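Local coordinates for insecticidal protein (Brevibacillus laterosporus, PDB 7ML9), which is a putative beta-pore-forming toxin of the epsilon-toxin/MTX2 family, active against the western corn rootworm, at residues T247-Q251 against K252-D256; N76-G79 against E80-S84. One frame throughout, in Å; residues are numbered along the deposited sequence.

Read from the N terminus, contact 2 comes first: the loop that follows strand 69-71 turns through N76-G79 into a 3-10 segment and delivers the chain to strand 83-84, which pairs antiparallel with strand 201-229. Contact 1 lies much later, where helix 242-252 ends and the chain leaves for strand 260-263. Each is local, between adjoining segments, so the two stand in series and neither nest nor cross. The centres of contacts 1 and 2 are about 20 Å apart, and the nearest atoms of contacts 1 and 2 are about 11 Å apart, without touching. What they share is helix 28-48, which C249 and W254 meet in contact 1 and E80, R82 and I83 meet in contact 2.

Contact 1 (T247-Q251 against K252-D256); sequences TKCQQ and KGWGD. With EDO (1,2-ethanediol), chain E; EDO (1,2-ethanediol), chain H.
W254 folds back against the helix it follows, and C249 and K248 meet its ring. The sulfur lies at the ring edge: C249 SG is 4.0 Å from W254 CE3, and the line to it from the centroid of the six-membered ring runs 78° off the normal. K248 has CG anti to the backbone N (chi1 176°) and an extended chain, which carries CE obliquely to the ring, 3.8 Å from W254 CZ3. K252 CB lies over one face, toward its rim.

The backbone that sets these side chains is a Schellman motif. G253, with phi 78°, is its C-prime residue: W254 N donates to C249 O at 2.9 Å, while the bond from G253 N to Q250 O is weak at 3.4 Å. Just before it, K252 N reaches K248 O at 2.9 Å, an i to i+4 bond of the last helical turn. A water spans the exit by donating to C249 O and, at 2.6 Å, to G255 O.

The two ammonium groups, K248 NZ and K252 NZ, are 6.1 Å apart, but each has an acidic partner on helix 28-48: D39 for K248, which also bonds T43, and E46 for K252. These opposite charges probably offset the like-charge proximity. W254 rests on D39, T43 and E46 of that helix and C249 on L35, so the end of helix 242-252 is joined to helix 28-48, while T247 and Q250 touch P262 of strand 260-263.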
loop_
_atom_site.group_PDB
_atom_site.type_symbol
_atom_site.label_atom_id
_atom_site.label_comp_id
_atom_site.label_asym_id
_atom_site.label_seq_id
_atom_site.Cartn_x
_atom_site.Cartn_y
_atom_site.Cartn_z
ATOM N N THR A 247 24.282 11.661 3.743
ATOM C CA THR A 247 24.326 12.149 5.113
ATOM C C THR A 247 24.881 13.565 5.161
ATOM O O THR A 247 24.324 14.438 5.838
ATOM C CB THR A 247 25.158 11.201 5.976
ATOM O OG1 THR A 247 24.590 9.888 5.918
ATOM C CG2 THR A 247 25.217 11.668 7.444
ATOM N N LYS A 248 25.939 13.826 4.388
ATOM C CA LYS A 248 26.545 15.151 4.373
ATOM C C LYS A 248 25.597 16.177 3.779
ATOM O O LYS A 248 25.395 17.261 4.347
ATOM C CB LYS A 248 27.861 15.101 3.577
ATOM C CG LYS A 248 28.538 16.457 3.421
ATOM C CD LYS A 248 29.872 16.309 2.689
ATOM C CE LYS A 248 30.579 17.665 2.603
ATOM N NZ LYS A 248 31.674 17.594 1.598
ATOM N N CYS A 249 24.994 15.842 2.632
ATOM C CA CYS A 249 24.154 16.784 1.912
ATOM C C CYS A 249 22.917 17.160 2.725
ATOM O O CYS A 249 22.497 18.327 2.717
ATOM C CB CYS A 249 23.767 16.168 0.567
ATOM S SG CYS A 249 25.119 16.389 -0.666
ATOM N N GLN A 250 22.347 16.194 3.452
ATOM C CA GLN A 250 21.197 16.491 4.306
ATOM C C GLN A 250 21.596 17.341 5.507
ATOM O O GLN A 250 20.869 18.271 5.876
ATOM C CB GLN A 250 20.534 15.188 4.743
ATOM C CG GLN A 250 19.804 14.530 3.563
ATOM C CD GLN A 250 18.989 13.298 3.955
ATOM O OE1 GLN A 250 19.386 12.517 4.818
ATOM N NE2 GLN A 250 17.854 13.117 3.294
ATOM N N GLN A 251 22.761 17.062 6.107
ATOM C CA GLN A 251 23.270 17.911 7.184
ATOM C C GLN A 251 23.502 19.346 6.709
ATOM O O GLN A 251 23.175 20.307 7.420
ATOM C CB GLN A 251 24.552 17.293 7.746
ATOM C CG GLN A 251 25.123 18.000 8.963
ATOM C CD GLN A 251 26.371 17.315 9.470
ATOM O OE1 GLN A 251 27.431 17.384 8.849
ATOM N NE2 GLN A 251 26.255 16.647 10.590
ATOM N N LYS A 252 24.029 19.516 5.489
ATOM C CA LYS A 252 24.347 20.837 4.951
ATOM C C LYS A 252 23.159 21.573 4.372
ATOM O O LYS A 252 23.255 22.779 4.136
ATOM C CB LYS A 252 25.387 20.732 3.821
ATOM C CG LYS A 252 26.690 20.070 4.196
ATOM C CD LYS A 252 27.658 21.055 4.793
ATOM C CE LYS A 252 28.941 20.372 5.215
ATOM N NZ LYS A 252 29.737 21.369 6.008
ATOM N N GLY A 253 22.062 20.892 4.070
ATOM C CA GLY A 253 21.033 21.567 3.326
ATOM C C GLY A 253 21.312 21.702 1.850
ATOM O O GLY A 253 20.771 22.604 1.212
ATOM N N TRP A 254 22.146 20.838 1.277
ATOM C CA TRP A 254 22.442 20.893 -0.154
ATOM C C TRP A 254 21.470 20.000 -0.919
ATOM O O TRP A 254 21.645 18.781 -0.961
ATOM C CB TRP A 254 23.874 20.451 -0.423
ATOM C CG TRP A 254 24.945 21.306 0.222
ATOM C CD1 TRP A 254 24.805 22.559 0.757
ATOM C CD2 TRP A 254 26.321 20.942 0.393
ATOM N NE1 TRP A 254 26.025 22.997 1.249
ATOM C CE2 TRP A 254 26.967 22.024 1.033
ATOM C CE3 TRP A 254 27.071 19.807 0.058
ATOM C CZ2 TRP A 254 28.329 21.999 1.348
ATOM C CZ3 TRP A 254 28.424 19.779 0.372
ATOM C CH2 TRP A 254 29.039 20.873 1.015
ATOM N N GLY A 255 20.493 20.609 -1.582
ATOM C CA GLY A 255 19.530 19.879 -2.382
ATOM C C GLY A 255 18.372 19.332 -1.560
ATOM O O GLY A 255 18.408 19.262 -0.329
ATOM N N ASP A 256 17.315 18.930 -2.278
ATOM C CA ASP A 256 16.084 18.407 -1.682
ATOM C C ASP A 256 16.094 16.887 -1.818
ATOM O O ASP A 256 15.864 16.351 -2.904
ATOM C CB ASP A 256 14.863 19.011 -2.370
ATOM C CG ASP A 256 13.540 18.555 -1.747
ATOM O OD1 ASP A 256 13.555 17.843 -0.723
ATOM O OD2 ASP A 256 12.475 18.904 -2.299
HETATM C C1 EDO E . 26.061 25.710 3.725
HETATM O O1 EDO E . 25.123 24.640 3.839
HETATM C C2 EDO E . 27.374 25.233 4.324
HETATM O O2 EDO E . 28.162 24.693 3.261
HETATM C C1 EDO H . 32.550 13.584 0.953
HETATM O O1 EDO H . 32.034 14.784 0.359
HETATM C C2 EDO H . 31.494 12.948 1.847
HETATM O O2 EDO H . 32.164 12.139 2.818
HETATM O O HOH W 1 19.445 18.257 1.833
#

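Contact 2 (N76-G79 against E80-S84); sequences NVIG and ERRIS
R81 reaches back over the turn and grips N76 side-on with two nitrogens. R81 NE bonds N76 O at 2.9 Å, coming from above the carbonyl plane, whereas R81 NH1 meets N76 OD1 at 3.2 Å in a straighter bond (168°) that lies in the guanidinium plane. A bend at chi3 swings the guanidinium to N76, whose amide plane is turned 45° from it. N76 ND2 is held in turn by N236 O.

The backbone from I78 to R82, which carries both arginines, winds as a 3-10 turn, as the i to i+3 bonds from R81 N to I78 O (3.2 Å) and from R82 N to G79 O (3.0 Å) attest. G79 enters it with positive phi; its O takes the second of these bonds, and its own N bonds D56.

R82 takes another course. Its chain bends at chi2 (-72°) and passes close to V77 O, with R82 CD 3.0 Å away; V77 CG2 then sits over one guanidinium face, 3.7 Å from R82 NH1. Salt bridges to E40 and D56 secure this buried group. Leaving the turn, R82 and S84 make backbone bonds with W228 and I226 of strand 201-229.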
loop_
_atom_site.group_PDB
_atom_site.type_symbol
_atom_site.label_atom_id
_atom_site.label_comp_id
_atom_site.label_asym_id
_atom_site.label_seq_id
_atom_site.Cartn_x
_atom_site.Cartn_y
_atom_site.Cartn_z
ATOM N N ASN A 76 35.163 12.369 -17.125
ATOM C CA ASN A 76 35.327 11.302 -16.161
ATOM C C ASN A 76 34.133 11.129 -15.213
ATOM O O ASN A 76 33.841 10.010 -14.762
ATOM C CB ASN A 76 36.566 11.624 -15.352
ATOM C CG ASN A 76 36.974 10.501 -14.555
ATOM O OD1 ASN A 76 36.925 9.374 -15.047
ATOM N ND2 ASN A 76 37.325 10.740 -13.292
ATOM N N VAL A 77 33.491 12.225 -14.821
ATOM C CA VAL A 77 32.451 12.168 -13.800
ATOM C C VAL A 77 31.083 12.599 -14.298
ATOM O O VAL A 77 30.118 12.508 -13.529
ATOM C CB VAL A 77 32.817 13.001 -12.550
ATOM C CG1 VAL A 77 34.160 12.593 -11.967
ATOM C CG2 VAL A 77 32.765 14.476 -12.864
ATOM N N ILE A 78 30.928 13.090 -15.512
ATOM C CA ILE A 78 29.651 13.717 -15.833
ATOM C C ILE A 78 28.652 12.672 -16.325
ATOM O O ILE A 78 29.013 11.557 -16.720
ATOM C CB ILE A 78 29.778 14.873 -16.844
ATOM C CG1 ILE A 78 30.443 14.408 -18.136
ATOM C CG2 ILE A 78 30.522 16.052 -16.216
ATOM C CD1 ILE A 78 30.625 15.540 -19.135
ATOM N N GLY A 79 27.374 13.052 -16.274
ATOM C CA GLY A 79 26.291 12.208 -16.770
ATOM C C GLY A 79 26.190 10.905 -16.003
ATOM O O GLY A 79 26.228 10.870 -14.767
ATOM N N GLU A 80 26.075 9.806 -16.757
ATOM C CA GLU A 80 25.980 8.474 -16.166
ATOM C C GLU A 80 27.133 8.166 -15.212
ATOM O O GLU A 80 26.961 7.399 -14.257
ATOM C CB GLU A 80 25.932 7.442 -17.296
ATOM C CG GLU A 80 25.852 5.997 -16.874
ATOM C CD GLU A 80 26.114 5.058 -18.057
ATOM O OE1 GLU A 80 25.286 5.038 -19.000
ATOM O OE2 GLU A 80 27.144 4.354 -18.042
ATOM N N ARG A 81 28.311 8.744 -15.439
ATOM C CA ARG A 81 29.448 8.429 -14.580
ATOM C C ARG A 81 29.442 9.180 -13.246
ATOM O O ARG A 81 30.397 9.024 -12.475
ATOM C CB ARG A 81 30.759 8.682 -15.325
ATOM C CG ARG A 81 31.033 7.543 -16.337
ATOM C CD ARG A 81 32.250 7.778 -17.178
ATOM N NE ARG A 81 33.524 7.684 -16.472
ATOM C CZ ARG A 81 34.213 6.568 -16.235
ATOM N NH1 ARG A 81 35.393 6.639 -15.631
ATOM N NH2 ARG A 81 33.741 5.375 -16.582
ATOM N N ARG A 82 28.387 9.934 -12.930
ATOM C CA ARG A 82 28.242 10.463 -11.572
ATOM C C ARG A 82 28.005 9.361 -10.549
ATOM O O ARG A 82 28.250 9.569 -9.353
ATOM C CB ARG A 82 27.083 11.460 -11.520
ATOM C CG ARG A 82 27.327 12.790 -12.201
ATOM C CD ARG A 82 28.321 13.613 -11.373
ATOM N NE ARG A 82 28.521 14.951 -11.929
ATOM C CZ ARG A 82 29.404 15.819 -11.443
ATOM N NH1 ARG A 82 30.166 15.483 -10.403
ATOM N NH2 ARG A 82 29.520 17.024 -11.985
ATOM N N ILE A 83 27.502 8.199 -10.973
ATOM C CA ILE A 83 27.217 7.096 -10.062
ATOM C C ILE A 83 27.757 5.797 -10.644
ATOM O O ILE A 83 27.590 5.524 -11.833
ATOM C CB ILE A 83 25.702 6.964 -9.795
ATOM C CG1 ILE A 83 25.178 8.225 -9.089
ATOM C CG2 ILE A 83 25.426 5.719 -8.951
ATOM C CD1 ILE A 83 25.628 8.325 -7.643
ATOM N N SER A 84 28.414 5.002 -9.820
ATOM C CA SER A 84 28.816 3.669 -10.240
ATOM C C SER A 84 28.357 2.687 -9.185
ATOM O O SER A 84 28.047 3.068 -8.055
ATOM C CB SER A 84 30.337 3.559 -10.459
ATOM O OG SER A 84 31.030 3.642 -9.219
#